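Local coordinates for pyrroline carboxylate reductase (Plasmodium falciparum, PDB 2RCY), which binds NADP and probably catalyses the NADPH-dependent reduction of pyrroline-5-carboxylate to proline, at residues Ile5-Met10 with His21-Ala26; Lys139-Ile144 with Gly149-Ile154. All coordinates share one frame; numbering follows the deposited sequence.

Two loops of chain, each closed by a helix packing on a strand, show how one sheet is covered. From the N terminus, strand 7-10 leads into helix 14-26, and contact 1 closes that turn before the rest of the coenzyme-binding sheet is built. Later the chain leaves helix 135-146 and returns as strand 149-153, which packs on that helix in contact 2 as one of the sheet's two outermost strands within this chain. The loops follow one another without nesting or crossing. Centre to centre they lie about 14 Å apart, yet they touch: Ile23 CD1 packs on Ile144 CG2 at 3.7 Å, joining the two helices, and Ile5, ahead of the first strand, packs on Tyr140.

Contact 1: residues Ile5-Met10 with His21-Ala26; sequences IKLGFM and HGIANA
Strand 7-10 and helix 14-26 face each other at the distance of a helix resting on a sheet, with Leu7 CA and Ile23 CA 9.9 Å apart and Phe9 CA to His21 CA at 10.9 Å. That spacing is bridged by just three side chains. Leu7 and Phe9, two residues apart on the strand, point toward the helix, while Ile23 reaches back with its terminal methyl. CD1 of Ile23 does all the touching on the helix side: it lies 3.6 Å from CZ of Phe9 and 4.0 Å from CD1 of Leu7. The methyl meets the phenyl ring at the edge, in its plane, and no ring face is used for Ile23. CG1 of Ile23 stands opposite its own carbonyl carbon (chi1 -55°), and the nearly extended second torsion, 159°, sends CD1 out to the strand. This is the opening half of a beta-alpha-beta unit, completed by strand 34-37, and the glycines Gly11, Gly13 and Gly16 that follow the strand fit the GxGxxG pattern of a Rossmann fold, consistent with the NADP bound here. The Leu7 chain crosses that of Ile23 at about a right angle. Both strand side chains also rest on Val63 of the neighbouring strand 61-64. The side chain of Phe9 remains about 9 Å from the bound NADP.

Contact 2: residues Lys139-Ile144 with Gly149-Ile154; sequences KYVNDI and GIIHEI
Ile151 supplies most of the surface in this contact, pointing from strand 149-153 toward the helix, where Asn142 meets its CG2 branch and Val141 its CD1 end. The backbones come close here, with CA of Asn142 and CA of Ile151 6.6 Å apart. Each methyl of Ile151 has its own partner. CG2 sits against Asn142, 3.8 Å from its backbone O, and also packs on the side-chain amide group; the Ile151 and Asn142 side chains cross obliquely. CD1 instead reaches CG1 of Val141 at 4.1 Å, and these two side chains cross at about a right angle. The division follows from the torsions of Ile151: CG1 is anti to the backbone N (chi1 -172°) and continues extended to CD1, while CG2 is left between N and the carbonyl carbon. Val141 likewise has CG1 anti to its own N, at 171°, which brings that methyl to the strand. Helix 135-146 is the crossover of another beta-alpha-beta unit, between strands 123-129 and 149-153, which run parallel and side by side. The same Ile151 side chain lies on Phe125 and Tyr127 of strand 123-129, and Asn142 also touches Tyr127, so the helix spans both strands. The backbone N of Ile151 is held by OD1 of Asn146, the last residue of the helix, and Glu153 forms a salt bridge to Lys138. On the far side of the strand, Ile150 and His152 point away from the helix and pack on Gln200 and Leu193 of the second subunit.

Contact 1: residues Ile5-Met10 with His21-Ala26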
loop_
_atom_site.group_PDB
_atom_site.type_symbol
_atom_site.label_atom_id
_atom_site.label_comp_id
_atom_site.label_asym_id
_atom_site.label_seq_id
_atom_site.Cartn_x
_atom_site.Cartn_y
_atom_site.Cartn_z
ATOM N N ILE A 5 -17.936 47.701 -29.705
ATOM C CA ILE A 5 -17.312 46.512 -30.293
ATOM C C ILE A 5 -18.203 45.279 -30.169
ATOM O O ILE A 5 -18.923 45.112 -29.183
ATOM C CB ILE A 5 -15.902 46.208 -29.715
ATOM C CG1 ILE A 5 -15.957 46.006 -28.198
ATOM C CG2 ILE A 5 -14.912 47.306 -30.100
ATOM C CD1 ILE A 5 -15.146 44.826 -27.713
ATOM N N LYS A 6 -18.150 44.426 -31.187
ATOM C CA LYS A 6 -18.998 43.245 -31.250
ATOM C C LYS A 6 -18.223 42.005 -30.816
ATOM O O LYS A 6 -17.170 41.687 -31.378
ATOM C CB LYS A 6 -19.572 43.076 -32.659
ATOM C CG LYS A 6 -20.278 44.320 -33.183
ATOM C CD LYS A 6 -20.492 44.251 -34.685
ATOM C CE LYS A 6 -20.799 45.623 -35.266
ATOM N NZ LYS A 6 -19.612 46.528 -35.226
ATOM N N LEU A 7 -18.748 41.323 -29.801
ATOM C CA LEU A 7 -18.118 40.132 -29.246
ATOM C C LEU A 7 -18.827 38.883 -29.761
ATOM O O LEU A 7 -20.056 38.793 -29.713
ATOM C CB LEU A 7 -18.166 40.171 -27.715
ATOM C CG LEU A 7 -16.897 39.879 -26.903
ATOM C CD1 LEU A 7 -17.240 39.737 -25.425
ATOM C CD2 LEU A 7 -16.163 38.642 -27.389
ATOM N N GLY A 8 -18.046 37.925 -30.254
ATOM C CA GLY A 8 -18.593 36.687 -30.801
ATOM C C GLY A 8 -18.061 35.443 -30.119
ATOM O O GLY A 8 -16.853 35.291 -29.943
ATOM N N PHE A 9 -18.974 34.553 -29.740
ATOM C CA PHE A 9 -18.616 33.310 -29.062
ATOM C C PHE A 9 -18.874 32.096 -29.948
ATOM O O PHE A 9 -20.022 31.738 -30.215
ATOM C CB PHE A 9 -19.370 33.180 -27.733
ATOM C CG PHE A 9 -18.880 34.114 -26.665
ATOM C CD1 PHE A 9 -19.440 35.378 -26.516
ATOM C CD2 PHE A 9 -17.855 33.729 -25.807
ATOM C CE1 PHE A 9 -18.985 36.247 -25.529
ATOM C CE2 PHE A 9 -17.391 34.590 -24.817
ATOM C CZ PHE A 9 -17.958 35.851 -24.677
HETATM N N MSE A 10 -17.792 31.471 -30.402
HETATM C CA MSE A 10 -17.885 30.266 -31.218
HETATM C C MSE A 10 -18.045 29.049 -30.312
HETATM O O MSE A 10 -17.060 28.472 -29.845
HETATM C CB MSE A 10 -16.666 30.134 -32.139
HETATM C CG MSE A 10 -16.443 31.350 -33.034
HETATM SE SE MSE A 10 -15.161 31.095 -34.482
HETATM C CE MSE A 10 -13.584 30.652 -33.435
ATOM N N HIS A 21 -22.354 34.860 -20.373
ATOM C CA HIS A 21 -23.281 35.447 -19.404
ATOM C C HIS A 21 -22.557 36.229 -18.308
ATOM O O HIS A 21 -23.139 37.121 -17.688
ATOM C CB HIS A 21 -24.188 34.374 -18.793
ATOM C CG HIS A 21 -25.010 33.629 -19.799
ATOM N ND1 HIS A 21 -25.041 32.252 -19.862
ATOM C CD2 HIS A 21 -25.823 34.067 -20.790
ATOM C CE1 HIS A 21 -25.842 31.874 -20.842
ATOM N NE2 HIS A 21 -26.329 32.957 -21.421
ATOM N N GLY A 22 -21.291 35.890 -18.078
ATOM C CA GLY A 22 -20.450 36.612 -17.128
ATOM C C GLY A 22 -20.157 38.031 -17.583
ATOM O O GLY A 22 -20.156 38.961 -16.773
ATOM N N ILE A 23 -19.912 38.188 -18.883
ATOM C CA ILE A 23 -19.662 39.495 -19.491
ATOM C C ILE A 23 -20.981 40.246 -19.705
ATOM O O ILE A 23 -21.035 41.472 -19.562
ATOM C CB ILE A 23 -18.877 39.364 -20.828
ATOM C CG1 ILE A 23 -17.574 38.589 -20.608
ATOM C CG2 ILE A 23 -18.559 40.739 -21.417
ATOM C CD1 ILE A 23 -16.988 37.967 -21.866
ATOM N N ALA A 24 -22.036 39.500 -20.031
ATOM C CA ALA A 24 -23.372 40.063 -20.247
ATOM C C ALA A 24 -23.931 40.742 -18.995
ATOM O O ALA A 24 -24.533 41.814 -19.082
ATOM C CB ALA A 24 -24.331 38.987 -20.743
ATOM N N ASN A 25 -23.721 40.112 -17.840
ATOM C CA ASN A 25 -24.176 40.652 -16.559
ATOM C C ASN A 25 -23.294 41.788 -16.044
ATOM O O ASN A 25 -23.731 42.602 -15.225
ATOM C CB ASN A 25 -24.276 39.539 -15.509
ATOM C CG ASN A 25 -25.367 38.525 -15.825
ATOM O OD1 ASN A 25 -26.223 38.754 -16.683
ATOM N ND2 ASN A 25 -25.341 37.395 -15.128
ATOM N N ALA A 26 -22.057 41.837 -16.532
ATOM C CA ALA A 26 -21.094 42.863 -16.136
ATOM C C ALA A 26 -21.388 44.219 -16.782
ATOM O O ALA A 26 -20.938 45.258 -16.288
ATOM C CB ALA A 26 -19.684 42.412 -16.466
#

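Contact 2: residues Lys139-Ile144 with Gly149-Ile154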
loop_
_atom_site.group_PDB
_atom_site.type_symbol
_atom_site.label_atom_id
_atom_site.label_comp_id
_atom_site.label_asym_id
_atom_site.label_seq_id
_atom_site.Cartn_x
_atom_site.Cartn_y
_atom_site.Cartn_z
ATOM N N LYS A 139 -5.565 46.070 -23.663
ATOM C CA LYS A 139 -6.493 46.900 -22.898
ATOM C C LYS A 139 -7.920 46.367 -23.017
ATOM O O LYS A 139 -8.661 46.349 -22.036
ATOM C CB LYS A 139 -6.428 48.357 -23.362
ATOM N N TYR A 140 -8.289 45.933 -24.221
ATOM C CA TYR A 140 -9.593 45.318 -24.468
ATOM C C TYR A 140 -9.733 43.977 -23.752
ATOM O O TYR A 140 -10.783 43.682 -23.182
ATOM C CB TYR A 140 -9.844 45.145 -25.971
ATOM C CG TYR A 140 -10.577 46.301 -26.619
ATOM C CD1 TYR A 140 -11.970 46.351 -26.621
ATOM C CD2 TYR A 140 -9.883 47.337 -27.239
ATOM C CE1 TYR A 140 -12.652 47.409 -27.212
ATOM C CE2 TYR A 140 -10.556 48.401 -27.839
ATOM C CZ TYR A 140 -11.941 48.429 -27.822
ATOM O OH TYR A 140 -12.615 49.476 -28.412
ATOM N N VAL A 141 -8.666 43.178 -23.784
ATOM C CA VAL A 141 -8.638 41.874 -23.118
ATOM C C VAL A 141 -8.785 42.032 -21.601
ATOM O O VAL A 141 -9.626 41.375 -20.988
ATOM C CB VAL A 141 -7.354 41.067 -23.479
ATOM C CG1 VAL A 141 -7.230 39.806 -22.624
ATOM C CG2 VAL A 141 -7.352 40.699 -24.958
ATOM N N ASN A 142 -7.980 42.917 -21.014
ATOM C CA ASN A 142 -8.033 43.189 -19.576
ATOM C C ASN A 142 -9.401 43.646 -19.070
ATOM O O ASN A 142 -9.879 43.152 -18.050
ATOM C CB ASN A 142 -6.957 44.201 -19.169
ATOM C CG ASN A 142 -5.655 43.537 -18.762
ATOM O OD1 ASN A 142 -5.019 42.847 -19.558
ATOM N ND2 ASN A 142 -5.249 43.749 -17.515
ATOM N N ASP A 143 -10.025 44.576 -19.791
ATOM C CA ASP A 143 -11.310 45.150 -19.379
ATOM C C ASP A 143 -12.472 44.167 -19.495
ATOM O O ASP A 143 -13.422 44.232 -18.711
ATOM C CB ASP A 143 -11.621 46.418 -20.179
ATOM C CG ASP A 143 -10.594 47.521 -19.967
ATOM O OD1 ASP A 143 -9.795 47.440 -19.007
ATOM O OD2 ASP A 143 -10.590 48.475 -20.773
ATOM N N ILE A 144 -12.396 43.273 -20.481
ATOM C CA ILE A 144 -13.432 42.259 -20.699
ATOM C C ILE A 144 -13.490 41.256 -19.546
ATOM O O ILE A 144 -14.574 40.915 -19.065
ATOM C CB ILE A 144 -13.250 41.528 -22.063
ATOM C CG1 ILE A 144 -13.718 42.428 -23.212
ATOM C CG2 ILE A 144 -14.030 40.211 -22.095
ATOM C CD1 ILE A 144 -13.303 41.958 -24.600
ATOM N N GLY A 149 -14.168 39.167 -13.195
ATOM C CA GLY A 149 -13.144 38.462 -12.431
ATOM C C GLY A 149 -11.813 39.182 -12.342
ATOM O O GLY A 149 -11.753 40.407 -12.440
ATOM N N ILE A 150 -10.745 38.412 -12.142
ATOM C CA ILE A 150 -9.388 38.953 -12.044
ATOM C C ILE A 150 -8.479 38.278 -13.071
ATOM O O ILE A 150 -8.351 37.053 -13.088
ATOM C CB ILE A 150 -8.804 38.798 -10.608
ATOM C CG1 ILE A 150 -9.615 39.630 -9.607
ATOM C CG2 ILE A 150 -7.323 39.200 -10.567
ATOM C CD1 ILE A 150 -9.341 39.308 -8.145
ATOM N N ILE A 151 -7.856 39.088 -13.924
ATOM C CA ILE A 151 -6.990 38.579 -14.990
ATOM C C ILE A 151 -5.515 38.944 -14.786
ATOM O O ILE A 151 -5.187 40.061 -14.378
ATOM C CB ILE A 151 -7.498 39.006 -16.408
ATOM C CG1 ILE A 151 -6.702 38.298 -17.513
ATOM C CG2 ILE A 151 -7.483 40.529 -16.579
ATOM C CD1 ILE A 151 -7.423 38.196 -18.847
ATOM N N HIS A 152 -4.642 37.975 -15.054
ATOM C CA HIS A 152 -3.196 38.180 -15.025
ATOM C C HIS A 152 -2.606 37.894 -16.400
ATOM O O HIS A 152 -3.076 37.002 -17.108
ATOM C CB HIS A 152 -2.541 37.250 -14.000
ATOM C CG HIS A 152 -3.000 37.473 -12.593
ATOM N ND1 HIS A 152 -2.297 38.247 -11.695
ATOM C CD2 HIS A 152 -4.085 37.015 -11.926
ATOM C CE1 HIS A 152 -2.933 38.260 -10.537
ATOM N NE2 HIS A 152 -4.021 37.522 -10.651
ATOM N N GLU A 153 -1.582 38.654 -16.779
ATOM C CA GLU A 153 -0.793 38.320 -17.958
ATOM C C GLU A 153 0.438 37.542 -17.519
ATOM O O GLU A 153 1.223 38.013 -16.691
ATOM C CB GLU A 153 -0.386 39.564 -18.750
ATOM C CG GLU A 153 0.280 39.227 -20.085
ATOM C CD GLU A 153 0.656 40.446 -20.912
ATOM O OE1 GLU A 153 0.774 41.559 -20.347
ATOM O OE2 GLU A 153 0.842 40.283 -22.136
ATOM N N ILE A 154 0.591 36.342 -18.070
ATOM C CA ILE A 154 1.698 35.463 -17.709
ATOM C C ILE A 154 2.448 34.987 -18.952
ATOM O O ILE A 154 1.971 35.162 -20.076
ATOM C CB ILE A 154 1.217 34.241 -16.872
ATOM C CG1 ILE A 154 0.287 33.340 -17.692
ATOM C CG2 ILE A 154 0.540 34.700 -15.576
ATOM C CD1 ILE A 154 0.146 31.938 -17.140
#